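PDB 2EP5: malonyl CoA reductase (malonate semialdehyde-forming) from Sulfolobus tokodaii, which probably catalyses the NADP-dependent interconversion of malonyl-CoA and 3-oxopropanoate, as a member of the aspartate-semialdehyde dehydrogenase family. Local coordinates for residues K133-R138 against K142-K147; P118-E123 against E127-L132; T13-Q18 against A183-I188; L89-E94 against S109-D114. One frame throughout, in Å; residues are numbered along the deposited sequence.

Interaction 1 (K133-R138 against K142-K147)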
loop_
_atom_site.group_PDB
_atom_site.type_symbol
_atom_site.label_atom_id
_atom_site.label_comp_id
_atom_site.label_asym_id
_atom_site.label_seq_id
_atom_site.Cartn_x
_atom_site.Cartn_y
_atom_site.Cartn_z
ATOM N N LYS A 133 40.975 -22.950 -11.992
ATOM C CA LYS A 133 42.184 -23.733 -12.245
ATOM C C LYS A 133 43.483 -23.016 -11.893
ATOM O O LYS A 133 44.510 -23.655 -11.717
ATOM C CB LYS A 133 42.243 -24.149 -13.717
ATOM C CG LYS A 133 41.218 -25.200 -14.120
ATOM C CD LYS A 133 41.250 -25.466 -15.625
ATOM C CE LYS A 133 42.640 -25.887 -16.097
ATOM N NZ LYS A 133 42.690 -26.181 -17.563
ATOM N N PHE A 134 43.432 -21.694 -11.768
ATOM C CA PHE A 134 44.630 -20.914 -11.484
ATOM C C PHE A 134 44.486 -20.002 -10.278
ATOM O O PHE A 134 45.428 -19.294 -9.907
ATOM C CB PHE A 134 44.966 -20.076 -12.718
ATOM C CG PHE A 134 44.895 -20.849 -14.005
ATOM C CD1 PHE A 134 45.973 -21.625 -14.430
ATOM C CD2 PHE A 134 43.732 -20.834 -14.775
ATOM C CE1 PHE A 134 45.897 -22.375 -15.602
ATOM C CE2 PHE A 134 43.643 -21.585 -15.952
ATOM C CZ PHE A 134 44.732 -22.358 -16.364
ATOM N N GLN A 135 43.310 -20.023 -9.664
ATOM C CA GLN A 135 43.040 -19.171 -8.513
ATOM C C GLN A 135 43.982 -19.397 -7.330
ATOM O O GLN A 135 44.590 -18.453 -6.831
ATOM C CB GLN A 135 41.583 -19.347 -8.069
ATOM C CG GLN A 135 41.202 -18.524 -6.853
ATOM C CD GLN A 135 39.716 -18.592 -6.546
ATOM O OE1 GLN A 135 38.896 -18.036 -7.275
ATOM N NE2 GLN A 135 39.362 -19.279 -5.466
ATOM N N LYS A 136 44.104 -20.639 -6.880
ATOM C CA LYS A 136 44.972 -20.939 -5.747
ATOM C C LYS A 136 46.375 -20.374 -5.938
ATOM O O LYS A 136 46.914 -19.716 -5.048
ATOM C CB LYS A 136 45.045 -22.452 -5.513
ATOM C CG LYS A 136 43.777 -23.054 -4.921
ATOM C CD LYS A 136 43.978 -24.526 -4.594
ATOM C CE LYS A 136 42.702 -25.154 -4.080
ATOM N NZ LYS A 136 42.877 -26.598 -3.767
ATOM N N GLU A 137 46.955 -20.624 -7.105
ATOM C CA GLU A 137 48.297 -20.141 -7.415
ATOM C C GLU A 137 48.344 -18.618 -7.540
ATOM O O GLU A 137 49.308 -17.990 -7.108
ATOM C CB GLU A 137 48.783 -20.781 -8.714
ATOM C CG GLU A 137 50.161 -20.346 -9.161
ATOM C CD GLU A 137 50.485 -20.825 -10.567
ATOM O OE1 GLU A 137 50.336 -22.037 -10.832
ATOM O OE2 GLU A 137 50.889 -19.990 -11.409
ATOM N N ARG A 138 47.302 -18.028 -8.128
ATOM C CA ARG A 138 47.251 -16.579 -8.303
ATOM C C ARG A 138 47.054 -15.789 -7.014
ATOM O O ARG A 138 47.715 -14.774 -6.810
ATOM C CB ARG A 138 46.149 -16.196 -9.290
ATOM C CG ARG A 138 46.485 -16.493 -10.732
ATOM C CD ARG A 138 45.269 -16.335 -11.624
ATOM N NE ARG A 138 45.590 -16.629 -13.014
ATOM C CZ ARG A 138 44.720 -16.578 -14.019
ATOM N NH1 ARG A 138 43.449 -16.240 -13.799
ATOM N NH2 ARG A 138 45.121 -16.870 -15.246
ATOM N N LYS A 142 44.625 -21.618 -0.252
ATOM C CA LYS A 142 44.548 -23.067 -0.142
ATOM C C LYS A 142 43.107 -23.432 -0.501
ATOM O O LYS A 142 42.797 -24.589 -0.784
ATOM C CB LYS A 142 44.828 -23.514 1.295
ATOM C CG LYS A 142 46.207 -23.157 1.811
ATOM C CD LYS A 142 46.358 -23.465 3.301
ATOM C CE LYS A 142 46.164 -24.944 3.612
ATOM N NZ LYS A 142 46.430 -25.261 5.051
ATOM N N GLY A 143 42.233 -22.427 -0.489
ATOM C CA GLY A 143 40.831 -22.655 -0.788
ATOM C C GLY A 143 40.353 -22.200 -2.153
ATOM O O GLY A 143 41.149 -21.876 -3.033
ATOM N N ILE A 144 39.033 -22.179 -2.313
ATOM C CA ILE A 144 38.380 -21.785 -3.554
ATOM C C ILE A 144 37.264 -20.775 -3.277
ATOM O O ILE A 144 36.482 -20.945 -2.343
ATOM C CB ILE A 144 37.754 -23.014 -4.254
ATOM C CG1 ILE A 144 38.852 -23.941 -4.781
ATOM C CG2 ILE A 144 36.812 -22.566 -5.360
ATOM C CD1 ILE A 144 39.809 -23.288 -5.778
ATOM N N LEU A 145 37.194 -19.723 -4.087
ATOM C CA LEU A 145 36.156 -18.712 -3.931
ATOM C C LEU A 145 35.438 -18.453 -5.249
ATOM O O LEU A 145 36.070 -18.213 -6.289
ATOM C CB LEU A 145 36.742 -17.398 -3.408
ATOM C CG LEU A 145 35.703 -16.291 -3.196
ATOM C CD1 LEU A 145 34.692 -16.739 -2.163
ATOM C CD2 LEU A 145 36.373 -15.015 -2.736
ATOM N N VAL A 146 34.108 -18.523 -5.197
ATOM C CA VAL A 146 33.259 -18.281 -6.362
ATOM C C VAL A 146 32.213 -17.250 -5.945
ATOM O O VAL A 146 31.736 -17.256 -4.810
ATOM C CB VAL A 146 32.545 -19.578 -6.836
ATOM C CG1 VAL A 146 31.653 -19.274 -8.039
ATOM C CG2 VAL A 146 33.582 -20.645 -7.207
ATOM N N LYS A 147 31.860 -16.356 -6.852
ATOM C CA LYS A 147 30.888 -15.338 -6.514
ATOM C C LYS A 147 29.681 -15.314 -7.427
ATOM O O LYS A 147 29.719 -15.807 -8.553
ATOM C CB LYS A 147 31.566 -13.968 -6.509
ATOM C CG LYS A 147 32.404 -13.702 -5.263
ATOM C CD LYS A 147 31.506 -13.447 -4.053
ATOM C CE LYS A 147 32.304 -13.348 -2.769
ATOM N NZ LYS A 147 31.510 -12.736 -1.671
HETATM O O HOH W 1 45.303 -26.438 -1.691
#
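Lys136 lays its aliphatic chain over the backbone that leads into strand 144-147. Its CG rests 3.4 Å from Gly143 O, and farther along the extended chain CE approaches CD1 of Ile144 to 3.8 Å, the two side chains crossing at about a right angle. The ammonium end goes on to a shared water, which accepts from Lys136 NZ (3.2 Å) and donates to Lys142 O, bridging the outer side of the contact, where both lysines are exposed. The helix and strand segments approach to 8.7 Å between axes, their directions 121° apart. Strand 144-147 is the outermost strand on this side of the parallel Rossmann sheet: Ile144 and Val146 pair through their backbones with strand 103-106 and its approach, while Leu145 turns its peptide N and O to the other edge. There Gln135, buried, sends its extended chain with CG anti to the backbone N (chi1 179°), bringing CD to 3.7 Å from both Leu145 N and Leu145 O. Cutting Gln135 back to alanine would probably leave the buried backbone of Leu145 without its polar neighbour and open a gap there. Ile144 also leans on Leu132 at the start of the same helix.

Interaction 2 (P118-E123 against E127-L132)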
loop_
_atom_site.group_PDB
_atom_site.type_symbol
_atom_site.label_atom_id
_atom_site.label_comp_id
_atom_site.label_asym_id
_atom_site.label_seq_id
_atom_site.Cartn_x
_atom_site.Cartn_y
_atom_site.Cartn_z
ATOM N N PRO A 118 35.610 -16.085 -10.240
ATOM C CA PRO A 118 34.503 -16.188 -11.198
ATOM C C PRO A 118 33.218 -15.586 -10.618
ATOM O O PRO A 118 32.908 -15.799 -9.444
ATOM C CB PRO A 118 34.359 -17.697 -11.413
ATOM C CG PRO A 118 35.651 -18.291 -10.854
ATOM C CD PRO A 118 35.964 -17.404 -9.697
ATOM N N LEU A 119 32.498 -14.815 -11.433
ATOM C CA LEU A 119 31.221 -14.218 -11.021
ATOM C C LEU A 119 30.221 -15.016 -11.845
ATOM O O LEU A 119 30.083 -14.806 -13.049
ATOM C CB LEU A 119 31.161 -12.734 -11.384
ATOM C CG LEU A 119 29.970 -11.943 -10.831
ATOM C CD1 LEU A 119 29.894 -12.092 -9.309
ATOM C CD2 LEU A 119 30.117 -10.482 -11.223
ATOM N N ILE A 120 29.529 -15.939 -11.193
ATOM C CA ILE A 120 28.624 -16.816 -11.908
ATOM C C ILE A 120 27.119 -16.631 -11.873
ATOM O O ILE A 120 26.521 -16.337 -10.842
ATOM C CB ILE A 120 28.887 -18.296 -11.521
ATOM C CG1 ILE A 120 30.370 -18.635 -11.718
ATOM C CG2 ILE A 120 28.029 -19.230 -12.378
ATOM C CD1 ILE A 120 30.865 -18.438 -13.137
ATOM N N ASN A 121 26.543 -16.818 -13.057
ATOM C CA ASN A 121 25.110 -16.823 -13.304
ATOM C C ASN A 121 25.125 -17.997 -14.280
ATOM O O ASN A 121 25.332 -17.821 -15.484
ATOM C CB ASN A 121 24.615 -15.545 -13.989
ATOM C CG ASN A 121 23.092 -15.462 -14.003
ATOM O OD1 ASN A 121 22.414 -16.420 -13.621
ATOM N ND2 ASN A 121 22.548 -14.325 -14.440
ATOM N N PRO A 122 24.929 -19.220 -13.754
ATOM C CA PRO A 122 24.919 -20.504 -14.468
ATOM C C PRO A 122 24.712 -20.483 -15.987
ATOM O O PRO A 122 25.646 -20.726 -16.751
ATOM C CB PRO A 122 23.845 -21.289 -13.728
ATOM C CG PRO A 122 24.062 -20.855 -12.319
ATOM C CD PRO A 122 24.218 -19.352 -12.466
ATOM N N GLU A 123 23.491 -20.204 -16.420
ATOM C CA GLU A 123 23.173 -20.170 -17.842
ATOM C C GLU A 123 24.048 -19.209 -18.644
ATOM O O GLU A 123 24.431 -19.497 -19.775
ATOM C CB GLU A 123 21.700 -19.785 -18.050
ATOM C CG GLU A 123 20.683 -20.821 -17.578
ATOM C CD GLU A 123 20.323 -20.696 -16.106
ATOM O OE1 GLU A 123 21.106 -20.105 -15.339
ATOM O OE2 GLU A 123 19.259 -21.207 -15.707
ATOM N N GLU A 127 31.155 -21.345 -18.065
ATOM C CA GLU A 127 32.509 -21.571 -18.564
ATOM C C GLU A 127 33.549 -20.767 -17.785
ATOM O O GLU A 127 34.719 -21.159 -17.707
ATOM C CB GLU A 127 32.605 -21.197 -20.050
ATOM C CG GLU A 127 31.641 -21.947 -20.956
ATOM C CD GLU A 127 30.519 -21.059 -21.488
ATOM O OE1 GLU A 127 29.829 -20.392 -20.679
ATOM O OE2 GLU A 127 30.325 -21.036 -22.726
ATOM N N HIS A 128 33.130 -19.646 -17.211
ATOM C CA HIS A 128 34.057 -18.819 -16.460
ATOM C C HIS A 128 34.644 -19.527 -15.247
ATOM O O HIS A 128 35.648 -19.077 -14.696
ATOM C CB HIS A 128 33.385 -17.508 -16.044
ATOM C CG HIS A 128 33.110 -16.584 -17.191
ATOM N ND1 HIS A 128 32.676 -15.287 -17.016
ATOM C CD2 HIS A 128 33.224 -16.764 -18.529
ATOM C CE1 HIS A 128 32.541 -14.707 -18.195
ATOM N NE2 HIS A 128 32.867 -15.581 -19.130
ATOM N N LEU A 129 34.030 -20.636 -14.838
ATOM C CA LEU A 129 34.522 -21.403 -13.688
ATOM C C LEU A 129 35.951 -21.912 -13.907
ATOM O O LEU A 129 36.641 -22.292 -12.961
ATOM C CB LEU A 129 33.592 -22.587 -13.396
ATOM C CG LEU A 129 32.284 -22.237 -12.681
ATOM C CD1 LEU A 129 31.349 -23.441 -12.656
ATOM C CD2 LEU A 129 32.600 -21.765 -11.270
ATOM N N GLU A 130 36.389 -21.918 -15.159
ATOM C CA GLU A 130 37.734 -22.369 -15.478
ATOM C C GLU A 130 38.767 -21.523 -14.746
ATOM O O GLU A 130 39.915 -21.941 -14.584
ATOM C CB GLU A 130 37.984 -22.295 -16.985
ATOM C CG GLU A 130 37.064 -23.173 -17.806
ATOM C CD GLU A 130 37.764 -23.758 -19.015
ATOM O OE1 GLU A 130 38.742 -24.510 -18.814
ATOM O OE2 GLU A 130 37.346 -23.468 -20.159
ATOM N N LEU A 131 38.361 -20.333 -14.310
ATOM C CA LEU A 131 39.267 -19.449 -13.586
ATOM C C LEU A 131 39.746 -20.140 -12.331
ATOM O O LEU A 131 40.804 -19.810 -11.803
ATOM C CB LEU A 131 38.576 -18.145 -13.182
ATOM C CG LEU A 131 38.470 -16.999 -14.187
ATOM C CD1 LEU A 131 37.784 -15.807 -13.513
ATOM C CD2 LEU A 131 39.858 -16.598 -14.677
ATOM N N LEU A 132 38.962 -21.100 -11.852
ATOM C CA LEU A 132 39.310 -21.817 -10.635
ATOM C C LEU A 132 40.597 -22.622 -10.762
ATOM O O LEU A 132 41.239 -22.930 -9.761
ATOM C CB LEU A 132 38.156 -22.738 -10.218
ATOM C CG LEU A 132 36.894 -22.028 -9.721
ATOM C CD1 LEU A 132 35.824 -23.054 -9.338
ATOM C CD2 LEU A 132 37.246 -21.145 -8.536
HETATM O O HOH W 2 32.807 -14.229 -14.313
#
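Pro118 pushes its ring like a wedge into a shallow hollow on the 3-10 segment 127-131 and the residue that follows it. The floor of the hollow is backbone and CB: Pro118 CG sits 3.7 Å from Leu131 CB, and Pro118 CB lies 3.8 Å from His128 O. Leu132 forms one wall, its CD2 4.0 Å from Pro118 CG and the two side chains crossing at about a right angle; Leu131 slides past the proline in the opposing direction, its CD1 reaching the Pro118 N and CA end.

A second bump is Ile120. With CG1 anti to its carbonyl carbon (chi1 -53°), the longer branch reaches back to the 3-10 segment, where CG1 meets Leu129 CD2 at 3.9 Å and CD1 fits into the notch between Leu129 CG and His128 CB. All six residues are buried, and the apolar packing is relieved at one place by a water lying in the plane of the His128 ring, 2.9 Å from ND1, and accepting from Leu119 N at 3.0 Å. His128 is held at its far side by NE2 on Gly217 O.

Pro118 and Ile120 also pair with Lys147 in the pattern of parallel strands, so the chain from Pro118, itself not in a regular strand, through helix 132-140 to strand 144-147 resembles a beta-alpha-beta crossover at the border of the Rossmann sheet.

Interaction 3 (T13-Q18 against A183-I188)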
loop_
_atom_site.group_PDB
_atom_site.type_symbol
_atom_site.label_atom_id
_atom_site.label_comp_id
_atom_site.label_asym_id
_atom_site.label_seq_id
_atom_site.Cartn_x
_atom_site.Cartn_y
_atom_site.Cartn_z
ATOM N N THR A 13 20.036 -16.398 8.453
ATOM C CA THR A 13 18.918 -15.738 9.121
ATOM C C THR A 13 18.172 -14.693 8.285
ATOM O O THR A 13 16.983 -14.456 8.502
ATOM C CB THR A 13 19.431 -15.110 10.441
ATOM O OG1 THR A 13 19.480 -16.123 11.452
ATOM C CG2 THR A 13 18.564 -13.973 10.894
ATOM N N GLY A 14 18.858 -14.070 7.335
ATOM C CA GLY A 14 18.210 -13.062 6.512
ATOM C C GLY A 14 17.208 -13.632 5.524
ATOM O O GLY A 14 16.921 -14.830 5.545
ATOM N N MET A 15 16.674 -12.777 4.652
ATOM C CA MET A 15 15.702 -13.222 3.658
ATOM C C MET A 15 16.301 -14.217 2.674
ATOM O O MET A 15 15.726 -15.279 2.441
ATOM C CB MET A 15 15.125 -12.035 2.883
ATOM C CG MET A 15 14.066 -11.257 3.640
ATOM S SD MET A 15 13.229 -10.022 2.605
ATOM C CE MET A 15 12.002 -11.047 1.797
ATOM N N VAL A 16 17.445 -13.875 2.086
ATOM C CA VAL A 16 18.090 -14.776 1.133
ATOM C C VAL A 16 18.464 -16.078 1.834
ATOM O O VAL A 16 18.349 -17.163 1.262
ATOM C CB VAL A 16 19.350 -14.139 0.511
ATOM C CG1 VAL A 16 20.162 -15.199 -0.232
ATOM C CG2 VAL A 16 18.936 -13.019 -0.444
ATOM N N GLY A 17 18.887 -15.959 3.086
ATOM C CA GLY A 17 19.248 -17.136 3.856
ATOM C C GLY A 17 18.073 -18.076 4.054
ATOM O O GLY A 17 18.200 -19.285 3.863
ATOM N N GLN A 18 16.920 -17.529 4.434
ATOM C CA GLN A 18 15.743 -18.360 4.659
ATOM C C GLN A 18 15.296 -19.015 3.361
ATOM O O GLN A 18 14.869 -20.165 3.365
ATOM C CB GLN A 18 14.613 -17.532 5.285
ATOM C CG GLN A 18 15.006 -16.922 6.637
ATOM C CD GLN A 18 13.843 -16.253 7.351
ATOM O OE1 GLN A 18 14.040 -15.405 8.230
ATOM N NE2 GLN A 18 12.625 -16.640 6.987
ATOM N N ALA A 183 16.152 -4.917 -0.123
ATOM C CA ALA A 183 16.915 -4.265 0.928
ATOM C C ALA A 183 16.787 -5.063 2.214
ATOM O O ALA A 183 17.074 -4.562 3.305
ATOM C CB ALA A 183 16.398 -2.838 1.138
ATOM N N GLY A 184 16.367 -6.315 2.078
ATOM C CA GLY A 184 16.178 -7.152 3.249
ATOM C C GLY A 184 14.730 -7.052 3.695
ATOM O O GLY A 184 13.937 -6.358 3.064
ATOM N N TYR A 185 14.378 -7.726 4.785
ATOM C CA TYR A 185 13.005 -7.695 5.265
ATOM C C TYR A 185 12.655 -6.414 6.009
ATOM O O TYR A 185 11.509 -5.961 5.968
ATOM C CB TYR A 185 12.727 -8.885 6.189
ATOM C CG TYR A 185 11.251 -9.144 6.391
ATOM C CD1 TYR A 185 10.487 -9.751 5.386
ATOM C CD2 TYR A 185 10.608 -8.767 7.569
ATOM C CE1 TYR A 185 9.121 -9.975 5.554
ATOM C CE2 TYR A 185 9.237 -8.986 7.748
ATOM C CZ TYR A 185 8.505 -9.589 6.740
ATOM O OH TYR A 185 7.164 -9.821 6.916
ATOM N N ASN A 186 13.636 -5.828 6.686
ATOM C CA ASN A 186 13.390 -4.617 7.464
ATOM C C ASN A 186 14.196 -3.415 7.017
ATOM O O ASN A 186 14.229 -2.399 7.709
ATOM C CB ASN A 186 13.680 -4.876 8.946
ATOM C CG ASN A 186 12.770 -5.935 9.547
ATOM O OD1 ASN A 186 13.191 -6.700 10.420
ATOM N ND2 ASN A 186 11.516 -5.981 9.095
ATOM N N GLY A 187 14.846 -3.520 5.866
ATOM C CA GLY A 187 15.641 -2.407 5.397
ATOM C C GLY A 187 14.867 -1.119 5.162
ATOM O O GLY A 187 15.361 -0.034 5.472
ATOM N N ILE A 188 13.654 -1.227 4.631
ATOM C CA ILE A 188 12.859 -0.038 4.320
ATOM C C ILE A 188 11.571 0.087 5.128
ATOM O O ILE A 188 10.790 -0.855 5.215
ATOM C CB ILE A 188 12.524 -0.026 2.825
ATOM C CG1 ILE A 188 13.827 -0.167 2.031
ATOM C CG2 ILE A 188 11.798 1.254 2.452
ATOM C CD1 ILE A 188 13.654 -0.844 0.709
HETATM O O HOH W 3 16.645 -9.675 5.748
#
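Met15, in the first turn of helix 15-24, presses its thioether against the peptide joining Gly184 and Tyr185. This is the tight part: SD lies 3.5 Å from Gly184 C and 3.4 Å from Tyr185 N, while CG packs on Tyr185 CB at 3.7 Å. The bend at chi3 (83°) turns the methyl CE towards Tyr185 CD1. Sulfur and ring form a Met-aromatic contact of the edge type, with Met15 SD 5.2 Å from the centroid of the Tyr185 ring and 87° off its normal.

The loose side is wet. A single water accepts from Met15 N at 3.3 Å and from Tyr185 N at 3.1 Å, linking the start of the helix, where Gly14 is the N-cap, to the loop. Gly14 and Gly17 belong to the glycine-rich GxxGxxG motif that runs from the end of the first Rossmann strand into helix 15-24, as in dinucleotide-binding domains, whereas Tyr185 lies in the dimerisation domain, in a loop whose Gly184 lies about 10 Å from the side chains of Cys151 and of His244, both predicted catalytic residues. Met191 of the second subunit packs on both Met15 and Tyr185. A serine in place of Met15 would probably leave the ring edge of Tyr185 without its sulfur and open a gap facing that methionine.

The contact therefore rests on dispersion and the sulfur-aromatic edge, with one water as polar link.

Interaction 4 (L89-E94 against S109-D114)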
loop_
_atom_site.group_PDB
_atom_site.type_symbol
_atom_site.label_atom_id
_atom_site.label_comp_id
_atom_site.label_asym_id
_atom_site.label_seq_id
_atom_site.Cartn_x
_atom_site.Cartn_y
_atom_site.Cartn_z
ATOM N N LEU A 89 30.104 -7.521 5.851
ATOM C CA LEU A 89 30.767 -8.471 6.750
ATOM C C LEU A 89 31.421 -9.631 6.015
ATOM O O LEU A 89 32.278 -10.317 6.562
ATOM C CB LEU A 89 29.757 -9.043 7.750
ATOM C CG LEU A 89 28.988 -8.050 8.623
ATOM C CD1 LEU A 89 27.922 -8.779 9.441
ATOM C CD2 LEU A 89 29.965 -7.324 9.532
ATOM N N ALA A 90 31.017 -9.839 4.771
ATOM C CA ALA A 90 31.515 -10.947 3.977
ATOM C C ALA A 90 33.008 -11.026 3.663
ATOM O O ALA A 90 33.570 -12.116 3.681
ATOM C CB ALA A 90 30.718 -11.029 2.670
ATOM N N GLU A 91 33.653 -9.899 3.369
ATOM C CA GLU A 91 35.068 -9.937 3.002
ATOM C C GLU A 91 35.974 -10.671 3.983
ATOM O O GLU A 91 36.568 -11.688 3.634
ATOM C CB GLU A 91 35.623 -8.529 2.755
ATOM C CG GLU A 91 36.903 -8.563 1.901
ATOM C CD GLU A 91 37.505 -7.195 1.626
ATOM O OE1 GLU A 91 36.754 -6.261 1.287
ATOM O OE2 GLU A 91 38.744 -7.055 1.730
ATOM N N SER A 92 36.087 -10.158 5.203
ATOM C CA SER A 92 36.940 -10.789 6.196
ATOM C C SER A 92 36.604 -12.262 6.409
ATOM O O SER A 92 37.464 -13.134 6.295
ATOM C CB SER A 92 36.821 -10.062 7.535
ATOM O OG SER A 92 37.198 -8.704 7.411
ATOM N N ILE A 93 35.340 -12.527 6.719
ATOM C CA ILE A 93 34.882 -13.884 6.984
ATOM C C ILE A 93 35.203 -14.839 5.851
ATOM O O ILE A 93 35.896 -15.838 6.044
ATOM C CB ILE A 93 33.366 -13.892 7.265
ATOM C CG1 ILE A 93 33.083 -13.071 8.520
ATOM C CG2 ILE A 93 32.868 -15.312 7.446
ATOM C CD1 ILE A 93 31.603 -12.794 8.755
ATOM N N GLU A 94 34.714 -14.527 4.663
ATOM C CA GLU A 94 34.950 -15.384 3.516
ATOM C C GLU A 94 36.426 -15.528 3.165
ATOM O O GLU A 94 36.856 -16.583 2.708
ATOM C CB GLU A 94 34.167 -14.862 2.314
ATOM C CG GLU A 94 32.661 -14.834 2.546
ATOM C CD GLU A 94 31.876 -14.381 1.321
ATOM O OE1 GLU A 94 32.505 -14.069 0.282
ATOM O OE2 GLU A 94 30.630 -14.335 1.406
ATOM N N SER A 109 28.608 -9.119 -2.179
ATOM C CA SER A 109 29.420 -8.298 -3.088
ATOM C C SER A 109 30.962 -8.341 -3.063
ATOM O O SER A 109 31.595 -8.259 -4.117
ATOM C CB SER A 109 28.966 -6.845 -2.972
ATOM O OG SER A 109 29.164 -6.377 -1.659
ATOM N N PRO A 110 31.591 -8.451 -1.881
ATOM C CA PRO A 110 33.062 -8.485 -1.865
ATOM C C PRO A 110 33.694 -9.514 -2.814
ATOM O O PRO A 110 33.253 -10.663 -2.880
ATOM C CB PRO A 110 33.381 -8.772 -0.399
ATOM C CG PRO A 110 32.251 -8.077 0.319
ATOM C CD PRO A 110 31.052 -8.495 -0.511
ATOM N N PHE A 111 34.710 -9.080 -3.559
ATOM C CA PHE A 111 35.425 -9.937 -4.503
ATOM C C PHE A 111 34.719 -10.203 -5.834
ATOM O O PHE A 111 35.334 -10.737 -6.758
ATOM C CB PHE A 111 35.753 -11.289 -3.861
ATOM C CG PHE A 111 36.750 -11.211 -2.745
ATOM C CD1 PHE A 111 38.072 -10.849 -2.999
ATOM C CD2 PHE A 111 36.370 -11.503 -1.435
ATOM C CE1 PHE A 111 39.005 -10.778 -1.963
ATOM C CE2 PHE A 111 37.290 -11.434 -0.392
ATOM C CZ PHE A 111 38.615 -11.069 -0.659
ATOM N N ARG A 112 33.443 -9.840 -5.948
ATOM C CA ARG A 112 32.710 -10.109 -7.188
ATOM C C ARG A 112 33.449 -9.673 -8.445
ATOM O O ARG A 112 33.347 -10.319 -9.490
ATOM C CB ARG A 112 31.345 -9.431 -7.173
ATOM C CG ARG A 112 30.258 -10.191 -6.455
ATOM C CD ARG A 112 28.952 -9.432 -6.631
ATOM N NE ARG A 112 27.893 -9.850 -5.723
ATOM C CZ ARG A 112 26.931 -9.029 -5.315
ATOM N NH1 ARG A 112 26.920 -7.769 -5.737
ATOM N NH2 ARG A 112 25.982 -9.459 -4.494
ATOM N N MET A 113 34.194 -8.579 -8.344
ATOM C CA MET A 113 34.925 -8.066 -9.490
ATOM C C MET A 113 36.423 -8.394 -9.466
ATOM O O MET A 113 37.206 -7.807 -10.213
ATOM C CB MET A 113 34.696 -6.554 -9.612
ATOM C CG MET A 113 33.239 -6.165 -9.898
ATOM S SD MET A 113 32.538 -6.928 -11.411
ATOM C CE MET A 113 33.421 -6.024 -12.715
ATOM N N ASP A 114 36.819 -9.340 -8.618
ATOM C CA ASP A 114 38.218 -9.747 -8.546
ATOM C C ASP A 114 38.477 -10.568 -9.801
ATOM O O ASP A 114 37.774 -11.537 -10.063
ATOM C CB ASP A 114 38.478 -10.600 -7.301
ATOM C CG ASP A 114 39.953 -10.936 -7.117
ATOM O OD1 ASP A 114 40.539 -11.596 -8.003
ATOM O OD2 ASP A 114 40.529 -10.537 -6.088
#
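Glu91 packs against Pro110 and crosses Phe111 at about a right angle, where helix 87-99 of the Rossmann domain meets the loop after strand 103-106. Helix and strand belong to one beta-alpha-beta unit, with strands 80-83 and 103-106 adjacent and parallel in the sheet. From its root outward, Glu91 first sets CB 3.9 Å from Pro110 CB. CG, anti to the backbone N (chi1 -159°), then comes to 3.7 Å from Phe111 CE2, with CZ a little farther off. The carboxylate leads away from the ring, its plane turned 66° from that of Phe111.

Pro110 fills the place beside the N-terminal part of the helix, its CG 3.8 Å from Glu91 N and 4.1 Å from Ala90 CB. It occupies the second position of a type II turn from Ser109 to Arg112, with Phe111 third at a positive phi (78°). A type I turn from Phe111 to Asp114 follows directly. Phe111 also touches Leu95 of the same helix and Leu145 of the neighbouring strand, so its ring bridges helix and sheet. Beyond it Arg112, salt-bridged through NH1 to Glu211, folds back over its own turn and lays one guanidinium face on Ser109 CA, which stands 3.3 Å above the plane over its centre.

In the fold
Interactions 4, 2 and 1 come in that order along the chain and gather at one border of the parallel Rossmann sheet, their centres 12 to 16 Å apart. Strand 144-147 ties them together: it carries Lys147, which joins interactions 1, 2 and 4 and reaches Glu94 of interaction 4 through its NZ, in a salt bridge of 2.6 Å between Lys147 NZ and Glu94 OE1. Leu119 and Arg112 join interactions 2 and 4 directly. Interaction 3 stands apart, 19 to 29 Å away by centres and touching none of the others. Its segments, 165 residues apart, enclose the rest in sequence and link the nucleotide-binding domain to the dimerisation domain near the second subunit.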